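Local structure of possible sortase-like protein (5UUS) at residues I57-T62 and P70-D75; A109-T114 and P223-E228; G102-C107 and Y121-V126; E155-R160 and L174-V179. The protein is probably a membrane-anchored class E sortase, a cysteine transpeptidase-type enzyme with likely hydrolase activity. All blocks are in the same frame, centred on the assembly; numbering follows the deposited sequence.

In the fold
Contacts 1, 2 and 3 reach the curled mixed sheet of the sortase domain, while contact 4 joins two loops beside it. Contact 1 pairs strands 54-59 and 71-72, and the side chain of its Pro70 comes within about 8 Å of that of His90, the predicted proton donor/acceptor; the other three lie away from the annotated sites. Contacts 2 and 3, centres about 14 Å apart, are joined by a salt bridge from Arg122 NH2 to Glu228 OE2 (2.7 Å). Contacts 3 and 4, centres about 15 Å apart, meet where Leu104 O and Arg160 NH1 are 2.7 Å apart. Contact 1 stands about 22 Å from contact 3, centre to centre.

Contact 1: I57-T62 and P70-D75; sequences IVEGTT and PGHYND
Glu59 and His72 lie side by side, reaching the same way from neighbouring parallel strands, and His72 ND1 donates to Glu59 OE1 at 2.7 Å. The carboxylate receives it on its syn side and the oxygen lies close to the ring plane, a His-carboxylate pair that fixes the rotation of the imidazole. Both side chains start anti to their backbone N (chi1 175° in Glu59, 176° in His72), which carries them in step onto one face of the sheet. The other oxygen, Glu59 OE2, takes a weak bond from Asn74 ND2 (3.1 Å), amide and carboxylate standing almost perpendicular, and a water ties it to Asn74 O. Farther along, Thr61 CG2 sits over one face of the Tyr73 ring, 3.9 Å from its centroid, a CH-pi contact.

The backbone sets this register: Val58 N donates to Pro70 O (3.0 Å), His72 N to Val58 O (2.7 Å) and Gly60 N to His72 O (2.9 Å). Glycine suits position 71, where a beta-carbon would collide with Gly60 O, and position 60, where at a phi of 116° a side chain would crowd the preceding carbonyl oxygen.

His72 NE2 bonds to Gln77 O and Tyr73 OH to Thr193 OG1. Within the mixed sheet of the sortase domain, strand 54-59 pairs antiparallel with strand 40-45 and parallel with strand 71-72, whose other neighbour is strand 83-88.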
loop_
_atom_site.group_PDB
_atom_site.type_symbol
_atom_site.label_atom_id
_atom_site.label_comp_id
_atom_site.label_asym_id
_atom_site.label_seq_id
_atom_site.Cartn_x
_atom_site.Cartn_y
_atom_site.Cartn_z
ATOM N N ILE A 57 1.011 11.341 1.091
ATOM C CA ILE A 57 2.120 10.511 1.491
ATOM C C ILE A 57 3.400 11.261 1.264
ATOM O O ILE A 57 3.609 11.808 0.192
ATOM C CB ILE A 57 2.125 9.194 0.728
ATOM C CG1 ILE A 57 0.814 8.442 1.003
ATOM C CG2 ILE A 57 3.333 8.361 1.117
ATOM C CD1 ILE A 57 0.584 7.263 0.056
ATOM N N VAL A 58 4.250 11.287 2.282
ATOM C CA VAL A 58 5.521 12.005 2.239
ATOM C C VAL A 58 6.692 11.024 2.027
ATOM O O VAL A 58 6.597 9.851 2.403
ATOM C CB VAL A 58 5.673 12.811 3.566
ATOM C CG1 VAL A 58 7.110 13.002 3.975
ATOM C CG2 VAL A 58 4.907 14.137 3.480
ATOM N N GLU A 59 7.791 11.483 1.437
ATOM C CA GLU A 59 8.975 10.635 1.264
ATOM C C GLU A 59 9.847 10.636 2.506
ATOM O O GLU A 59 10.384 11.677 2.883
ATOM C CB GLU A 59 9.802 11.106 0.052
ATOM C CG GLU A 59 11.116 10.350 -0.138
ATOM C CD GLU A 59 10.917 8.911 -0.639
ATOM O OE1 GLU A 59 9.751 8.468 -0.803
ATOM O OE2 GLU A 59 11.931 8.218 -0.871
ATOM N N GLY A 60 9.996 9.476 3.144
ATOM C CA GLY A 60 10.725 9.383 4.392
ATOM C C GLY A 60 9.852 8.948 5.576
ATOM O O GLY A 60 8.637 9.178 5.597
ATOM N N THR A 61 10.470 8.325 6.571
ATOM C CA THR A 61 9.705 7.847 7.727
ATOM C C THR A 61 10.232 8.388 9.048
ATOM O O THR A 61 10.059 7.754 10.090
ATOM C CB THR A 61 9.689 6.297 7.803
ATOM O OG1 THR A 61 11.015 5.791 7.672
ATOM C CG2 THR A 61 8.862 5.713 6.706
ATOM N N THR A 62 10.872 9.551 9.020
ATOM C CA THR A 62 11.297 10.193 10.255
ATOM C C THR A 62 10.066 10.681 11.010
ATOM O O THR A 62 8.963 10.750 10.457
ATOM C CB THR A 62 12.234 11.388 10.010
ATOM O OG1 THR A 62 11.465 12.490 9.509
ATOM C CG2 THR A 62 13.334 11.021 9.023
ATOM N N PRO A 70 0.986 9.490 6.383
ATOM C CA PRO A 70 1.943 8.399 6.164
ATOM C C PRO A 70 3.231 8.873 5.486
ATOM O O PRO A 70 3.216 9.862 4.736
ATOM C CB PRO A 70 1.176 7.433 5.263
ATOM C CG PRO A 70 -0.259 7.795 5.442
ATOM C CD PRO A 70 -0.301 9.243 5.713
ATOM N N GLY A 71 4.332 8.175 5.757
ATOM C CA GLY A 71 5.587 8.408 5.053
ATOM C C GLY A 71 6.030 7.140 4.335
ATOM O O GLY A 71 5.806 6.036 4.834
ATOM N N HIS A 72 6.664 7.299 3.175
ATOM C CA HIS A 72 7.222 6.187 2.397
ATOM C C HIS A 72 8.592 5.770 2.939
ATOM O O HIS A 72 9.452 6.615 3.129
ATOM C CB HIS A 72 7.327 6.597 0.915
ATOM C CG HIS A 72 7.977 5.579 0.026
ATOM N ND1 HIS A 72 9.107 5.860 -0.719
ATOM C CD2 HIS A 72 7.643 4.295 -0.266
ATOM C CE1 HIS A 72 9.447 4.789 -1.424
ATOM N NE2 HIS A 72 8.578 3.824 -1.165
ATOM N N TYR A 73 8.791 4.471 3.225
ATOM C CA TYR A 73 10.125 3.957 3.511
ATOM C C TYR A 73 11.036 4.147 2.274
ATOM O O TYR A 73 10.814 3.541 1.231
ATOM C CB TYR A 73 10.082 2.474 3.898
ATOM C CG TYR A 73 9.419 2.155 5.244
ATOM C CD1 TYR A 73 10.168 2.105 6.415
ATOM C CD2 TYR A 73 8.079 1.857 5.314
ATOM C CE1 TYR A 73 9.571 1.777 7.646
ATOM C CE2 TYR A 73 7.456 1.540 6.544
ATOM C CZ TYR A 73 8.219 1.494 7.698
ATOM O OH TYR A 73 7.607 1.169 8.898
ATOM N N ASN A 74 12.077 4.949 2.425
ATOM C CA ASN A 74 12.936 5.376 1.316
ATOM C C ASN A 74 13.477 4.304 0.374
ATOM O O ASN A 74 13.563 4.501 -0.843
ATOM C CB ASN A 74 14.130 6.128 1.889
ATOM C CG ASN A 74 13.723 7.367 2.607
ATOM O OD1 ASN A 74 13.607 7.378 3.831
ATOM N ND2 ASN A 74 13.476 8.430 1.851
ATOM N N ASP A 75 13.892 3.176 0.915
ATOM C CA ASP A 75 14.512 2.199 0.021
ATOM C C ASP A 75 13.512 1.192 -0.567
ATOM O O ASP A 75 13.916 0.201 -1.139
ATOM C CB ASP A 75 15.644 1.475 0.755
ATOM C CG ASP A 75 16.761 2.428 1.177
ATOM O OD1 ASP A 75 17.103 3.332 0.372
ATOM O OD2 ASP A 75 17.285 2.287 2.310
HETATM O O HOH W 1 12.187 6.192 -2.377
HETATM O O HOH W 2 13.464 8.251 6.560
HETATM O O HOH W 3 12.508 5.474 5.600
#

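Contact 2: A109-T114 and P223-E228; sequences AIVVET and PAALEE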
loop_
_atom_site.group_PDB
_atom_site.type_symbol
_atom_site.label_atom_id
_atom_site.label_comp_id
_atom_site.label_asym_id
_atom_site.label_seq_id
_atom_site.Cartn_x
_atom_site.Cartn_y
_atom_site.Cartn_z
ATOM N N ALA A 109 -10.212 -1.937 -1.088
ATOM C CA ALA A 109 -9.308 -1.173 -1.962
ATOM C C ALA A 109 -8.503 -0.134 -1.198
ATOM O O ALA A 109 -9.017 0.531 -0.289
ATOM C CB ALA A 109 -10.107 -0.476 -3.088
ATOM N N ILE A 110 -7.234 -0.013 -1.561
ATOM C CA ILE A 110 -6.430 1.120 -1.163
ATOM C C ILE A 110 -6.044 1.806 -2.489
ATOM O O ILE A 110 -5.371 1.205 -3.315
ATOM C CB ILE A 110 -5.172 0.721 -0.390
ATOM C CG1 ILE A 110 -5.478 -0.369 0.683
ATOM C CG2 ILE A 110 -4.442 1.985 0.142
ATOM C CD1 ILE A 110 -6.406 0.078 1.705
ATOM N N VAL A 111 -6.487 3.042 -2.693
ATOM C CA VAL A 111 -6.204 3.746 -3.935
ATOM C C VAL A 111 -5.082 4.748 -3.721
ATOM O O VAL A 111 -5.112 5.520 -2.763
ATOM C CB VAL A 111 -7.453 4.453 -4.481
ATOM C CG1 VAL A 111 -7.127 5.127 -5.820
ATOM C CG2 VAL A 111 -8.600 3.442 -4.656
ATOM N N VAL A 112 -4.079 4.704 -4.596
ATOM C CA VAL A 112 -2.908 5.568 -4.482
ATOM C C VAL A 112 -2.732 6.375 -5.765
ATOM O O VAL A 112 -2.663 5.845 -6.868
ATOM C CB VAL A 112 -1.636 4.760 -4.177
ATOM C CG1 VAL A 112 -0.459 5.686 -3.882
ATOM C CG2 VAL A 112 -1.880 3.856 -2.968
ATOM N N GLU A 113 -2.684 7.680 -5.587
ATOM C CA GLU A 113 -2.512 8.601 -6.679
ATOM C C GLU A 113 -1.116 9.206 -6.637
ATOM O O GLU A 113 -0.665 9.667 -5.573
ATOM C CB GLU A 113 -3.572 9.689 -6.559
ATOM C CG GLU A 113 -3.556 10.727 -7.592
ATOM C CD GLU A 113 -4.432 11.915 -7.195
ATOM O OE1 GLU A 113 -4.972 11.952 -6.044
ATOM O OE2 GLU A 113 -4.566 12.812 -8.041
ATOM N N THR A 114 -0.424 9.220 -7.777
ATOM C CA THR A 114 0.756 10.067 -7.877
ATOM C C THR A 114 0.483 11.210 -8.863
ATOM O O THR A 114 -0.610 11.317 -9.420
ATOM C CB THR A 114 2.000 9.274 -8.319
ATOM O OG1 THR A 114 1.907 8.983 -9.712
ATOM C CG2 THR A 114 2.136 7.986 -7.510
ATOM N N PRO A 223 -9.932 5.690 -10.776
ATOM C CA PRO A 223 -10.423 4.311 -10.628
ATOM C C PRO A 223 -11.843 4.215 -10.098
ATOM O O PRO A 223 -12.233 4.957 -9.198
ATOM C CB PRO A 223 -9.467 3.692 -9.600
ATOM C CG PRO A 223 -8.258 4.578 -9.625
ATOM C CD PRO A 223 -8.773 5.953 -9.912
ATOM N N ALA A 224 -12.589 3.263 -10.643
ATOM C CA ALA A 224 -13.929 2.955 -10.176
ATOM C C ALA A 224 -13.918 2.559 -8.708
ATOM O O ALA A 224 -14.938 2.659 -8.022
ATOM C CB ALA A 224 -14.521 1.847 -11.004
ATOM N N ALA A 225 -12.765 2.110 -8.223
ATOM C CA ALA A 225 -12.678 1.622 -6.854
ATOM C C ALA A 225 -13.020 2.728 -5.857
ATOM O O ALA A 225 -13.487 2.453 -4.752
ATOM C CB ALA A 225 -11.293 1.049 -6.573
ATOM N N LEU A 226 -12.807 3.979 -6.260
ATOM C CA LEU A 226 -13.098 5.132 -5.402
ATOM C C LEU A 226 -14.577 5.233 -5.007
ATOM O O LEU A 226 -14.908 5.819 -3.977
ATOM C CB LEU A 226 -12.643 6.427 -6.105
ATOM C CG LEU A 226 -11.128 6.644 -6.081
ATOM C CD1 LEU A 226 -10.699 7.825 -6.946
ATOM C CD2 LEU A 226 -10.661 6.867 -4.650
ATOM N N GLU A 227 -15.457 4.643 -5.818
ATOM C CA GLU A 227 -16.909 4.712 -5.601
ATOM C C GLU A 227 -17.446 3.609 -4.698
ATOM O O GLU A 227 -18.650 3.524 -4.469
ATOM C CB GLU A 227 -17.645 4.645 -6.938
ATOM C CG GLU A 227 -16.946 5.372 -8.068
ATOM C CD GLU A 227 -16.734 6.843 -7.769
ATOM O OE1 GLU A 227 -17.545 7.412 -6.999
ATOM O OE2 GLU A 227 -15.755 7.424 -8.306
ATOM N N GLU A 228 -16.548 2.764 -4.197
ATOM C CA GLU A 228 -16.918 1.649 -3.321
ATOM C C GLU A 228 -17.190 2.055 -1.857
ATOM O O GLU A 228 -17.054 3.223 -1.473
ATOM C CB GLU A 228 -15.818 0.583 -3.350
ATOM C CG GLU A 228 -15.656 -0.072 -4.687
ATOM C CD GLU A 228 -14.490 -1.028 -4.731
ATOM O OE1 GLU A 228 -13.894 -1.305 -3.659
ATOM O OE2 GLU A 228 -14.164 -1.494 -5.846
HETATM O O HOH W 4 -13.056 -1.019 -1.020
#
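Strand 109-114 runs extended past a single short 3-10 turn, residues 224-227, whose i+3 backbone bonds include Leu226 N to Pro223 O and Glu228 N to Ala225 O; Ala109 CA and Ala225 CA stay 6.6 Å apart. Ala109 and Val111, alternate residues of the strand, both turn their side chains to the 3-10 turn. Val111 makes most of the contact. With chi1 at -177°, Val111 CG1 stands anti to the backbone N and meets Pro223 CG at 4.0 Å, while Val111 CG2 touches Ala225 CB at 4.1 Å. Leu226 CD2 lies against the whole branched end, 4.0 Å from Val111 CG2. The leucine and valine side chains cross at about a right angle, CD2 alone making the touch. Beside them Ala109 CB rests against Ala225 CB (4.0 Å): two methyls small enough for strand and turn to come close, where the branched valine fills the wider part.

At the other end of the turn Glu228 reaches back with an extended chain. Glu228 OE1 takes a bond from a water at 2.8 Å, and that water accepts from Ala109 N (3.0 Å), while OE2 forms a salt bridge with Arg122 of the adjacent strand.

The contact is thus chiefly aliphatic packing that holds the segment after the long strand 204-216 against the sheet; the polar links, a water bridge and the Arg122 salt bridge, are confined to the Glu228 end.

Contact 3: G102-C107 and Y121-V126; sequences GNLNVC and YRVMPV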
loop_
_atom_site.group_PDB
_atom_site.type_symbol
_atom_site.label_atom_id
_atom_site.label_comp_id
_atom_site.label_asym_id
_atom_site.label_seq_id
_atom_site.Cartn_x
_atom_site.Cartn_y
_atom_site.Cartn_z
ATOM N N GLY A 102 -7.108 -2.368 11.347
ATOM C CA GLY A 102 -7.609 -3.649 11.836
ATOM C C GLY A 102 -9.015 -3.953 11.343
ATOM O O GLY A 102 -9.489 -5.098 11.410
ATOM N N ASN A 103 -9.679 -2.925 10.828
ATOM C CA ASN A 103 -11.038 -3.066 10.333
ATOM C C ASN A 103 -11.105 -3.317 8.842
ATOM O O ASN A 103 -12.178 -3.590 8.321
ATOM C CB ASN A 103 -11.864 -1.834 10.686
ATOM C CG ASN A 103 -12.082 -1.698 12.180
ATOM O OD1 ASN A 103 -12.217 -2.694 12.896
ATOM N ND2 ASN A 103 -12.098 -0.463 12.660
ATOM N N LEU A 104 -9.964 -3.244 8.159
ATOM C CA LEU A 104 -9.926 -3.632 6.737
ATOM C C LEU A 104 -10.183 -5.125 6.546
ATOM O O LEU A 104 -9.777 -5.952 7.369
ATOM C CB LEU A 104 -8.590 -3.265 6.111
ATOM C CG LEU A 104 -8.324 -1.769 5.934
ATOM C CD1 LEU A 104 -6.865 -1.531 5.594
ATOM C CD2 LEU A 104 -9.192 -1.196 4.845
ATOM N N ASN A 105 -10.886 -5.470 5.474
ATOM C CA ASN A 105 -11.093 -6.876 5.130
ATOM C C ASN A 105 -10.447 -7.191 3.809
ATOM O O ASN A 105 -10.165 -6.270 3.031
ATOM C CB ASN A 105 -12.574 -7.214 5.059
ATOM C CG ASN A 105 -13.310 -6.865 6.329
ATOM O OD1 ASN A 105 -14.339 -6.182 6.294
ATOM N ND2 ASN A 105 -12.775 -7.304 7.463
ATOM N N VAL A 106 -10.231 -8.482 3.542
ATOM C CA VAL A 106 -9.670 -8.902 2.257
ATOM C C VAL A 106 -10.472 -8.278 1.115
ATOM O O VAL A 106 -11.692 -8.173 1.199
ATOM C CB VAL A 106 -9.648 -10.441 2.102
ATOM C CG1 VAL A 106 -11.028 -11.017 2.306
ATOM C CG2 VAL A 106 -9.118 -10.845 0.710
ATOM N N CYS A 107 -9.752 -7.807 0.095
ATOM C CA CYS A 107 -10.304 -7.225 -1.135
ATOM C C CYS A 107 -10.736 -5.759 -0.994
ATOM O O CYS A 107 -11.055 -5.113 -1.993
ATOM C CB CYS A 107 -11.467 -8.085 -1.661
ATOM S SG CYS A 107 -10.929 -9.605 -2.511
ATOM N N TYR A 121 -4.634 -0.990 -5.012
ATOM C CA TYR A 121 -4.236 -2.188 -4.283
ATOM C C TYR A 121 -5.428 -2.776 -3.529
ATOM O O TYR A 121 -6.342 -2.055 -3.146
ATOM C CB TYR A 121 -3.124 -1.881 -3.297
ATOM C CG TYR A 121 -1.826 -1.417 -3.901
ATOM C CD1 TYR A 121 -1.611 -0.068 -4.183
ATOM C CD2 TYR A 121 -0.787 -2.319 -4.144
ATOM C CE1 TYR A 121 -0.393 0.370 -4.723
ATOM C CE2 TYR A 121 0.433 -1.887 -4.677
ATOM C CZ TYR A 121 0.617 -0.540 -4.964
ATOM O OH TYR A 121 1.818 -0.093 -5.474
ATOM N N ARG A 122 -5.419 -4.085 -3.312
ATOM C CA ARG A 122 -6.497 -4.711 -2.560
ATOM C C ARG A 122 -5.937 -5.573 -1.436
ATOM O O ARG A 122 -4.983 -6.329 -1.631
ATOM C CB ARG A 122 -7.386 -5.496 -3.508
ATOM C CG ARG A 122 -8.084 -4.554 -4.481
ATOM C CD ARG A 122 -9.441 -5.047 -4.867
ATOM N NE ARG A 122 -10.115 -4.107 -5.757
ATOM C CZ ARG A 122 -11.206 -3.426 -5.433
ATOM N NH1 ARG A 122 -11.779 -3.590 -4.238
ATOM N NH2 ARG A 122 -11.742 -2.599 -6.308
ATOM N N VAL A 123 -6.497 -5.395 -0.243
ATOM C CA VAL A 123 -6.034 -6.108 0.935
ATOM C C VAL A 123 -6.042 -7.617 0.683
ATOM O O VAL A 123 -7.032 -8.192 0.183
ATOM C CB VAL A 123 -6.898 -5.749 2.167
ATOM C CG1 VAL A 123 -6.484 -6.586 3.370
ATOM C CG2 VAL A 123 -6.772 -4.247 2.481
ATOM N N MET A 124 -4.921 -8.257 0.988
ATOM C CA MET A 124 -4.787 -9.692 0.743
ATOM C C MET A 124 -5.535 -10.527 1.786
ATOM O O MET A 124 -5.877 -10.017 2.841
ATOM C CB MET A 124 -3.302 -10.060 0.720
ATOM C CG MET A 124 -2.612 -9.561 -0.628
ATOM S SD MET A 124 -0.836 -9.791 -0.514
ATOM C CE MET A 124 -0.695 -11.580 -0.445
ATOM N N PRO A 125 -5.774 -11.815 1.510
ATOM C CA PRO A 125 -6.461 -12.633 2.536
ATOM C C PRO A 125 -5.787 -12.625 3.923
ATOM O O PRO A 125 -4.562 -12.742 4.041
ATOM C CB PRO A 125 -6.439 -14.039 1.927
ATOM C CG PRO A 125 -6.408 -13.788 0.440
ATOM C CD PRO A 125 -5.545 -12.560 0.262
ATOM N N VAL A 126 -6.608 -12.493 4.967
ATOM C CA VAL A 126 -6.147 -12.414 6.343
ATOM C C VAL A 126 -6.380 -13.749 7.098
ATOM O O VAL A 126 -7.502 -14.225 7.178
ATOM C CB VAL A 126 -6.871 -11.258 7.072
ATOM C CG1 VAL A 126 -6.431 -11.174 8.526
ATOM C CG2 VAL A 126 -6.628 -9.926 6.337
#
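The loop 102-107, which leads into strand 109-114, turns back against the end of strand 117-123, and the disulfide of Cys107 with Cys140 lies at this crossing. The two touching parts run nearly perpendicular, 98° apart, so they share individual bonds instead of a ladder. Cys107 N donates to Val123 O at 2.7 Å. Cys107 O is in turn held by Arg122 NH1 at 2.8 Å; NH1 approaches nearly in line with the C=O bond (179°), and the oxygen lies in the guanidinium plane. Arginine suits this place because its long chain, bent at chi2 (-147°), carries the guanidinium to the carbonyl, while NH2 makes a salt bridge to Glu228. Both backbone polar groups of Cys107 are therefore engaged by neighbouring residues of one strand.

The aliphatic side chains fill in around these bonds. Val106 lays CG2, anti to its backbone N, against both Val123 O (3.4 Å) and the edge of the Pro125 ring, whose CD is 4.0 Å away. Val123 is turned toward the loop: its CB lies 3.4 Å from Asn105 O, and its CG2 meets Leu104 CD1 at 4.1 Å, these two side chains crossing at about a right angle. Short valines fit where the backbones are closest, with Val106 CA and Val123 CA 4.8 Å apart; the leucine reaches in from farther off.

Helix 130-137 packs on Pro125 and Val106, Glu136 touching both. Strand 117-123 itself is paired antiparallel with both 109-114 and 204-216, and Met124 beyond its end packs on strands 188-193 and 204-216.

Contact 4: E155-R160 and L174-V179; sequences EHVNGR and LPETDV. With ACT (acetate ion), chain F.
This is a loop-to-loop contact, partly buried, between the segment 155-160 that follows helix 143-151 and the segment 174-179 that precedes strand 188-193. Its one direct hydrogen bond across runs from His156 NE2 to Pro175 O, 2.8 Å long, with the oxygen near the plane of the imidazole at its edge. The ring reaches it because chi1 is 69°, which sets CG between the backbone N and the carbonyl carbon and points the NE2 edge at the turn. Thr177 CG2 comes within 3.4 Å of His156 NE2. Separately, Glu176 CB packs on His156 CD2 at 4.0 Å, and Val157 CG2 covers one face of the ring.

The acceptor belongs to a type II beta turn from Leu174 to Thr177, with Pro175 and Glu176 at its corners; proline suits the first corner, its ring fixing phi near the value needed there. Thr177 OG1 donates to Leu174 O (2.6 Å) and accepts from Val179 N, the latter an ST turn, so one hydroxyl steadies the chain on both sides of it.

Val157 packs its two methyls on Pro175 CG, CG1 at 4.1 Å. A water links the loops again, donating to Glu176 OE1 (2.7 Å) and to His156 O while accepting from Asn158 N; Glu176 OE2 is bonded to His208 of strand 204-216, against which Val157 and Pro175 also pack. Farther out, Asn158 ND2 donates to OXT of an acetate ion (3.0 Å), probably from the crystallisation liquor, while its OD1 accepts from Asp127 N.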
loop_
_atom_site.group_PDB
_atom_site.type_symbol
_atom_site.label_atom_id
_atom_site.label_comp_id
_atom_site.label_asym_id
_atom_site.label_seq_id
_atom_site.Cartn_x
_atom_site.Cartn_y
_atom_site.Cartn_z
ATOM N N GLU A 155 2.244 -17.362 -0.923
ATOM C CA GLU A 155 1.500 -18.243 -0.015
ATOM C C GLU A 155 1.697 -17.846 1.461
ATOM O O GLU A 155 0.751 -17.836 2.242
ATOM C CB GLU A 155 1.913 -19.701 -0.230
ATOM C CG GLU A 155 1.422 -20.621 0.898
ATOM C CD GLU A 155 1.654 -22.104 0.590
ATOM O OE1 GLU A 155 2.267 -22.420 -0.465
ATOM O OE2 GLU A 155 1.206 -22.942 1.406
ATOM N N HIS A 156 2.917 -17.470 1.827
ATOM C CA HIS A 156 3.237 -17.121 3.216
ATOM C C HIS A 156 2.804 -15.692 3.623
ATOM O O HIS A 156 2.970 -15.298 4.767
ATOM C CB HIS A 156 4.741 -17.264 3.431
ATOM C CG HIS A 156 5.542 -16.234 2.698
ATOM N ND1 HIS A 156 5.791 -16.309 1.340
ATOM C CD2 HIS A 156 6.121 -15.083 3.120
ATOM C CE1 HIS A 156 6.499 -15.256 0.969
ATOM N NE2 HIS A 156 6.693 -14.489 2.027
ATOM N N VAL A 157 2.265 -14.913 2.696
ATOM C CA VAL A 157 2.040 -13.489 2.978
ATOM C C VAL A 157 0.638 -13.244 3.506
ATOM O O VAL A 157 -0.332 -13.337 2.770
ATOM C CB VAL A 157 2.270 -12.614 1.722
ATOM C CG1 VAL A 157 2.059 -11.131 2.073
ATOM C CG2 VAL A 157 3.682 -12.855 1.143
ATOM N N ASN A 158 0.551 -12.953 4.803
ATOM C CA ASN A 158 -0.710 -12.658 5.483
ATOM C C ASN A 158 -1.116 -11.203 5.228
ATOM O O ASN A 158 -0.283 -10.312 5.329
ATOM C CB ASN A 158 -0.541 -12.924 6.999
ATOM C CG ASN A 158 -1.857 -13.089 7.730
ATOM O OD1 ASN A 158 -2.928 -12.761 7.218
ATOM N ND2 ASN A 158 -1.776 -13.599 8.976
ATOM N N GLY A 159 -2.376 -10.955 4.887
ATOM C CA GLY A 159 -2.833 -9.587 4.653
ATOM C C GLY A 159 -2.739 -8.667 5.869
ATOM O O GLY A 159 -2.664 -7.459 5.709
ATOM N N ARG A 160 -2.779 -9.224 7.086
ATOM C CA ARG A 160 -2.593 -8.413 8.296
ATOM C C ARG A 160 -2.046 -9.266 9.440
ATOM O O ARG A 160 -2.483 -10.397 9.645
ATOM C CB ARG A 160 -3.901 -7.735 8.729
ATOM C CG ARG A 160 -3.763 -6.788 9.968
ATOM C CD ARG A 160 -5.066 -6.019 10.259
ATOM N NE ARG A 160 -6.199 -6.942 10.294
ATOM C CZ ARG A 160 -7.316 -6.796 9.586
ATOM N NH1 ARG A 160 -7.472 -5.722 8.828
ATOM N NH2 ARG A 160 -8.281 -7.716 9.646
ATOM N N LEU A 174 9.838 -8.727 -1.846
ATOM C CA LEU A 174 8.949 -9.848 -1.619
ATOM C C LEU A 174 8.795 -9.967 -0.100
ATOM O O LEU A 174 9.754 -10.353 0.584
ATOM C CB LEU A 174 9.519 -11.131 -2.229
ATOM C CG LEU A 174 8.700 -12.401 -1.991
ATOM C CD1 LEU A 174 7.339 -12.259 -2.663
ATOM C CD2 LEU A 174 9.443 -13.634 -2.513
ATOM N N PRO A 175 7.607 -9.611 0.433
ATOM C CA PRO A 175 7.499 -9.415 1.898
ATOM C C PRO A 175 7.798 -10.669 2.724
ATOM O O PRO A 175 7.527 -11.789 2.280
ATOM C CB PRO A 175 6.047 -8.962 2.114
ATOM C CG PRO A 175 5.351 -9.079 0.795
ATOM C CD PRO A 175 6.391 -9.212 -0.294
ATOM N N GLU A 176 8.392 -10.449 3.898
ATOM C CA GLU A 176 8.786 -11.510 4.838
ATOM C C GLU A 176 9.667 -12.591 4.214
ATOM O O GLU A 176 9.530 -13.782 4.521
ATOM C CB GLU A 176 7.541 -12.136 5.467
ATOM C CG GLU A 176 6.791 -11.123 6.350
ATOM C CD GLU A 176 5.675 -10.429 5.606
ATOM O OE1 GLU A 176 4.889 -11.120 4.903
ATOM O OE2 GLU A 176 5.581 -9.185 5.713
ATOM N N THR A 177 10.548 -12.163 3.315
ATOM C CA THR A 177 11.587 -13.016 2.736
ATOM C C THR A 177 12.896 -12.265 2.724
ATOM O O THR A 177 12.935 -11.082 3.026
ATOM C CB THR A 177 11.299 -13.420 1.262
ATOM O OG1 THR A 177 11.543 -12.290 0.391
ATOM C CG2 THR A 177 9.866 -13.901 1.116
ATOM N N ASP A 178 13.951 -12.942 2.284
ATOM C CA ASP A 178 15.266 -12.321 2.136
ATOM C C ASP A 178 15.513 -11.752 0.718
ATOM O O ASP A 178 16.661 -11.472 0.346
ATOM C CB ASP A 178 16.362 -13.346 2.474
ATOM C CG ASP A 178 16.325 -14.590 1.556
ATOM O OD1 ASP A 178 15.336 -14.781 0.811
ATOM O OD2 ASP A 178 17.287 -15.395 1.590
ATOM N N VAL A 179 14.452 -11.600 -0.074
ATOM C CA VAL A 179 14.583 -11.023 -1.421
ATOM C C VAL A 179 14.360 -9.526 -1.384
ATOM O O VAL A 179 13.224 -9.083 -1.242
ATOM C CB VAL A 179 13.582 -11.639 -2.409
ATOM C CG1 VAL A 179 13.851 -11.124 -3.811
ATOM C CG2 VAL A 179 13.707 -13.146 -2.409
HETATM C C ACT F . 1.390 -15.432 10.716
HETATM O O ACT F . 1.483 -14.785 11.789
HETATM O OXT ACT F . 0.789 -14.831 9.797
HETATM C CH3 ACT F . 1.957 -16.824 10.553
HETATM O O HOH W 5 3.323 -12.826 6.233
#